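Long-range contacts in ESX secretion system protein EccC (Thermomonospora curvata, PDB 4NH0), which forms part of the ESX (type VII) secretion system, which exports proteins including EsxA and EsxB, and has weak intrinsic ATPase activity: residues D1045-M1049 with I1076-M1080; M1080-R1085 with N1108-L1114. All blocks are in the same frame, centred on the assembly; numbering follows the deposited sequence.

Interaction 1 of 2, residues D1045-M1049 with I1076-M1080; sequences DDYEM and IARSM
The Arg1078 guanidinium carries Glu1048 CB over one face, 3.8 Å above the plane and over its centre, while the Tyr1047 ring stands near it with its plane turned 55° from that of the guanidinium. Arg1078 CD lies at the edge of that ring, and Ile1076 CG2 approaches it obliquely, packing 3.6 Å from Tyr1047 CB. Tyr1047 CG is anti to the backbone N (chi1 -179°), which puts the ring against Ile1076 CG2 and against Ile1091 and Ile1092 of helix 1090-1097. Its own amide, Tyr1047 N, gives a 2.8 Å hydrogen bond to Ala1077 O in the carbonyl plane. Glu1048 bends at chi2 (-79°), and its carboxylate comes back over Ser1079: Ser1079 N donates to Glu1048 OE1 at 3.0 Å, meeting it from well above the carboxylate plane. Arg1078 NH1 is hydrogen-bonded to Gly1081 O and weakly to Ser1079 O. Asp1045 OD2 is hydrogen-bonded to Ser955 OG, and Asp1046, its OD2 bonded to Ser982 OG, touches the bound ATP. An aspartate at the end of a parallel strand, followed by a second one, beside the phosphate loop is consistent with the Walker B position of a P-loop ATPase, here in FtsK 3.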
loop_
_atom_site.group_PDB
_atom_site.type_symbol
_atom_site.label_atom_id
_atom_site.label_comp_id
_atom_site.label_asym_id
_atom_site.label_seq_id
_atom_site.Cartn_x
_atom_site.Cartn_y
_atom_site.Cartn_z
ATOM N N ASP A 1045 52.994 -6.818 -17.731
ATOM C CA ASP A 1045 52.136 -5.644 -17.654
ATOM C C ASP A 1045 52.114 -4.937 -19.003
ATOM O O ASP A 1045 53.112 -4.943 -19.726
ATOM C CB ASP A 1045 52.620 -4.694 -16.556
ATOM C CG ASP A 1045 51.560 -3.689 -16.144
ATOM O OD1 ASP A 1045 50.577 -3.509 -16.889
ATOM O OD2 ASP A 1045 51.715 -3.072 -15.070
ATOM N N ASP A 1046 50.974 -4.331 -19.330
ATOM C CA ASP A 1046 50.781 -3.648 -20.607
ATOM C C ASP A 1046 51.078 -4.579 -21.778
ATOM O O ASP A 1046 52.014 -4.352 -22.543
ATOM C CB ASP A 1046 51.655 -2.394 -20.687
ATOM C CG ASP A 1046 51.310 -1.375 -19.622
ATOM O OD1 ASP A 1046 50.109 -1.084 -19.446
ATOM O OD2 ASP A 1046 52.237 -0.868 -18.958
ATOM N N TYR A 1047 50.271 -5.626 -21.909
ATOM C CA TYR A 1047 50.485 -6.648 -22.926
ATOM C C TYR A 1047 50.242 -6.124 -24.337
ATOM O O TYR A 1047 50.779 -6.663 -25.304
ATOM C CB TYR A 1047 49.583 -7.854 -22.655
ATOM C CG TYR A 1047 49.751 -8.992 -23.637
ATOM C CD1 TYR A 1047 50.812 -9.878 -23.528
ATOM C CD2 TYR A 1047 48.841 -9.184 -24.667
ATOM C CE1 TYR A 1047 50.969 -10.920 -24.422
ATOM C CE2 TYR A 1047 48.989 -10.223 -25.565
ATOM C CZ TYR A 1047 50.054 -11.088 -25.437
ATOM O OH TYR A 1047 50.204 -12.124 -26.330
ATOM N N GLU A 1048 49.437 -5.074 -24.456
ATOM C CA GLU A 1048 49.125 -4.511 -25.763
ATOM C C GLU A 1048 50.352 -3.852 -26.383
ATOM O O GLU A 1048 50.438 -3.699 -27.600
ATOM C CB GLU A 1048 47.977 -3.501 -25.661
ATOM C CG GLU A 1048 48.356 -2.159 -25.047
ATOM C CD GLU A 1048 48.433 -2.196 -23.533
ATOM O OE1 GLU A 1048 48.250 -3.284 -22.948
ATOM O OE2 GLU A 1048 48.670 -1.132 -22.927
ATOM N N MET A 1049 51.305 -3.472 -25.537
ATOM C CA MET A 1049 52.523 -2.817 -25.995
ATOM C C MET A 1049 53.632 -3.827 -26.268
ATOM O O MET A 1049 54.674 -3.480 -26.822
ATOM C CB MET A 1049 52.993 -1.789 -24.966
ATOM C CG MET A 1049 52.070 -0.591 -24.819
ATOM S SD MET A 1049 52.322 0.282 -23.262
ATOM C CE MET A 1049 54.090 0.559 -23.311
ATOM N N ILE A 1076 48.963 -11.765 -16.822
ATOM C CA ILE A 1076 48.970 -10.777 -17.892
ATOM C C ILE A 1076 47.930 -9.677 -17.700
ATOM O O ILE A 1076 46.787 -9.946 -17.335
ATOM C CB ILE A 1076 48.728 -11.460 -19.257
ATOM C CG1 ILE A 1076 49.794 -12.522 -19.522
ATOM C CG2 ILE A 1076 48.716 -10.447 -20.381
ATOM C CD1 ILE A 1076 49.585 -13.282 -20.807
ATOM N N ALA A 1077 48.340 -8.436 -17.944
ATOM C CA ALA A 1077 47.422 -7.304 -17.963
ATOM C C ALA A 1077 47.451 -6.628 -19.329
ATOM O O ALA A 1077 48.521 -6.372 -19.878
ATOM C CB ALA A 1077 47.772 -6.312 -16.878
ATOM N N ARG A 1078 46.274 -6.336 -19.873
ATOM C CA ARG A 1078 46.187 -5.696 -21.178
ATOM C C ARG A 1078 45.190 -4.544 -21.165
ATOM O O ARG A 1078 44.181 -4.595 -20.464
ATOM C CB ARG A 1078 45.793 -6.713 -22.250
ATOM C CG ARG A 1078 45.918 -6.184 -23.669
ATOM C CD ARG A 1078 45.319 -7.133 -24.688
ATOM N NE ARG A 1078 45.454 -6.605 -26.043
ATOM C CZ ARG A 1078 44.800 -5.541 -26.494
ATOM N NH1 ARG A 1078 43.963 -4.889 -25.701
ATOM N NH2 ARG A 1078 44.982 -5.127 -27.740
ATOM N N SER A 1079 45.479 -3.506 -21.945
ATOM C CA SER A 1079 44.578 -2.369 -22.069
ATOM C C SER A 1079 43.264 -2.781 -22.718
ATOM O O SER A 1079 43.124 -3.902 -23.206
ATOM C CB SER A 1079 45.230 -1.246 -22.877
ATOM O OG SER A 1079 44.358 -0.136 -22.996
ATOM N N MET A 1080 42.305 -1.864 -22.729
ATOM C CA MET A 1080 40.972 -2.165 -23.227
ATOM C C MET A 1080 40.883 -2.063 -24.746
ATOM O O MET A 1080 40.142 -2.810 -25.384
ATOM C CB MET A 1080 39.950 -1.230 -22.585
ATOM C CG MET A 1080 38.523 -1.663 -22.799
ATOM S SD MET A 1080 38.272 -3.349 -22.227
ATOM C CE MET A 1080 36.744 -3.738 -23.062
#

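Interaction 2 of 2, residues M1080-R1085 with N1108-L1114; sequences MGGAGR and NKDEGIL
A type II beta turn from Met1080 to Ala1083, closed by the 3.2 Å bond from Ala1083 N to Met1080 O, leads into the helix-like residues 1083-1085, which meet residues 1109-1111, of similar helical backbone angles, with the Gly1084 and Glu1111 CA atoms 4.7 Å apart. Glu1111 reaches into this turn with its carboxylate. Glu1111 OE2 accepts from Gly1082 N at 2.7 Å, met 43° out of the carboxylate plane, and Glu1111 OE1 accepts from Gly1084 N at 2.9 Å on its anti side, tilted somewhat out of the plane. A bend at chi2 (-75°) folds the Glu1111 chain back so that both oxygens face the turn. Glycine suits both bonded positions: Gly1082 has positive phi, and a side chain at Gly1084 would point toward Glu1111 O and probably crowd it. Beside the carboxylate, Met1080 lays its CE against Glu1111 CG and, 3.6 Å away, Leu1114 CD1. Leu1114 CD2 sits 3.6 Å from Gly1084 CA, and Ala1083 CB borders both methyls. Phe947 of strand 944-947 touches Ala1083 and Leu1114, continuing this apolar patch. With Glu1111 cut back to an alanine, the amides of Gly1082 and Gly1084 are likely to lose these acceptors, and the Met1080 methyl part of its packing. The contact thus joins two chemistries: one carboxylate gathers two backbone amides of a glycine-rich turn, where its negative charge is likely to be eased by the N-H dipoles, while methionine, alanine and leucine close the apolar side.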
loop_
_atom_site.group_PDB
_atom_site.type_symbol
_atom_site.label_atom_id
_atom_site.label_comp_id
_atom_site.label_asym_id
_atom_site.label_seq_id
_atom_site.Cartn_x
_atom_site.Cartn_y
_atom_site.Cartn_z
ATOM N N MET A 1080 42.305 -1.864 -22.729
ATOM C CA MET A 1080 40.972 -2.165 -23.227
ATOM C C MET A 1080 40.883 -2.063 -24.746
ATOM O O MET A 1080 40.142 -2.810 -25.384
ATOM C CB MET A 1080 39.950 -1.230 -22.585
ATOM C CG MET A 1080 38.523 -1.663 -22.799
ATOM S SD MET A 1080 38.272 -3.349 -22.227
ATOM C CE MET A 1080 36.744 -3.738 -23.062
ATOM N N GLY A 1081 41.645 -1.137 -25.319
ATOM C CA GLY A 1081 41.599 -0.876 -26.747
ATOM C C GLY A 1081 41.969 -2.061 -27.617
ATOM O O GLY A 1081 43.076 -2.587 -27.531
ATOM N N GLY A 1082 41.029 -2.482 -28.459
ATOM C CA GLY A 1082 41.265 -3.570 -29.389
ATOM C C GLY A 1082 41.468 -4.911 -28.713
ATOM O O GLY A 1082 42.026 -5.835 -29.306
ATOM N N ALA A 1083 41.014 -5.019 -27.469
ATOM C CA ALA A 1083 41.151 -6.255 -26.712
ATOM C C ALA A 1083 40.313 -7.370 -27.325
ATOM O O ALA A 1083 40.740 -8.521 -27.366
ATOM C CB ALA A 1083 40.756 -6.034 -25.263
ATOM N N GLY A 1084 39.125 -7.016 -27.804
ATOM C CA GLY A 1084 38.207 -7.980 -28.386
ATOM C C GLY A 1084 38.794 -8.749 -29.553
ATOM O O GLY A 1084 38.540 -9.943 -29.712
ATOM N N ARG A 1085 39.584 -8.062 -30.370
ATOM C CA ARG A 1085 40.220 -8.687 -31.522
ATOM C C ARG A 1085 41.504 -9.393 -31.102
ATOM O O ARG A 1085 42.034 -10.230 -31.831
ATOM C CB ARG A 1085 40.507 -7.641 -32.601
ATOM C CG ARG A 1085 40.843 -8.214 -33.970
ATOM C CD ARG A 1085 40.981 -7.101 -34.997
ATOM N NE ARG A 1085 41.666 -7.541 -36.208
ATOM C CZ ARG A 1085 41.053 -7.826 -37.353
ATOM N NH1 ARG A 1085 39.737 -7.715 -37.447
ATOM N NH2 ARG A 1085 41.759 -8.216 -38.404
ATOM N N ASN A 1108 34.536 -0.507 -22.522
ATOM C CA ASN A 1108 33.346 -0.226 -23.310
ATOM C C ASN A 1108 32.860 -1.470 -24.042
ATOM O O ASN A 1108 33.584 -2.456 -24.173
ATOM C CB ASN A 1108 33.607 0.908 -24.301
ATOM C CG ASN A 1108 34.710 0.584 -25.281
ATOM O OD1 ASN A 1108 35.613 -0.198 -24.983
ATOM N ND2 ASN A 1108 34.648 1.190 -26.461
ATOM N N LYS A 1109 31.625 -1.402 -24.522
ATOM C CA LYS A 1109 30.915 -2.556 -25.056
ATOM C C LYS A 1109 31.284 -2.800 -26.512
ATOM O O LYS A 1109 30.915 -3.821 -27.095
ATOM C CB LYS A 1109 29.391 -2.377 -24.921
ATOM C CG LYS A 1109 28.878 -1.801 -23.584
ATOM C CD LYS A 1109 29.174 -0.311 -23.383
ATOM C CE LYS A 1109 28.429 0.274 -22.198
ATOM N NZ LYS A 1109 29.059 1.558 -21.769
ATOM N N ASP A 1110 32.021 -1.855 -27.089
ATOM C CA ASP A 1110 32.475 -1.958 -28.469
ATOM C C ASP A 1110 33.383 -3.167 -28.664
ATOM O O ASP A 1110 33.477 -3.715 -29.762
ATOM C CB ASP A 1110 33.211 -0.684 -28.885
ATOM C CG ASP A 1110 32.285 0.510 -29.020
ATOM O OD1 ASP A 1110 31.056 0.307 -29.104
ATOM O OD2 ASP A 1110 32.791 1.652 -29.045
ATOM N N GLU A 1111 34.054 -3.573 -27.592
ATOM C CA GLU A 1111 34.989 -4.687 -27.650
ATOM C C GLU A 1111 34.278 -6.025 -27.483
ATOM O O GLU A 1111 34.888 -7.083 -27.630
ATOM C CB GLU A 1111 36.069 -4.528 -26.581
ATOM C CG GLU A 1111 36.851 -3.228 -26.677
ATOM C CD GLU A 1111 37.858 -3.233 -27.808
ATOM O OE1 GLU A 1111 38.166 -4.325 -28.328
ATOM O OE2 GLU A 1111 38.343 -2.144 -28.178
ATOM N N GLY A 1112 32.987 -5.973 -27.171
ATOM C CA GLY A 1112 32.193 -7.178 -27.008
ATOM C C GLY A 1112 32.603 -7.998 -25.800
ATOM O O GLY A 1112 33.410 -7.554 -24.986
ATOM N N ILE A 1113 32.045 -9.200 -25.686
ATOM C CA ILE A 1113 32.362 -10.087 -24.574
ATOM C C ILE A 1113 33.819 -10.524 -24.609
ATOM O O ILE A 1113 34.269 -11.149 -25.569
ATOM C CB ILE A 1113 31.465 -11.340 -24.574
ATOM C CG1 ILE A 1113 30.036 -10.972 -24.174
ATOM C CG2 ILE A 1113 32.011 -12.388 -23.620
ATOM C CD1 ILE A 1113 29.109 -12.162 -24.058
ATOM N N LEU A 1114 34.555 -10.185 -23.557
ATOM C CA LEU A 1114 35.939 -10.612 -23.420
ATOM C C LEU A 1114 36.007 -11.899 -22.615
ATOM O O LEU A 1114 36.486 -12.923 -23.097
ATOM C CB LEU A 1114 36.776 -9.524 -22.752
ATOM C CG LEU A 1114 36.852 -8.191 -23.496
ATOM C CD1 LEU A 1114 37.756 -7.222 -22.762
ATOM C CD2 LEU A 1114 37.342 -8.412 -24.909
#

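Overall arrangement
From the N terminus, strand 1039-1045 runs into the loop that starts interaction 1, and the chain returns through strand 1072-1078, its parallel neighbour in the sheet, to close that contact. Interaction 2 opens at once, at the shared Met1080; the chain then passes through helix 1090-1097 and strand 1102-1104 before closing it at 1108-1114. The two loops therefore follow in series, neither nested nor crossing. Their centres are 13 Å apart, and they meet where Arg1078 NH1 packs 3.3 Å from Ala1083 CA. Together they link the ATP-side ends of central FtsK 3 strands to the loop leading into strand 1127-1132.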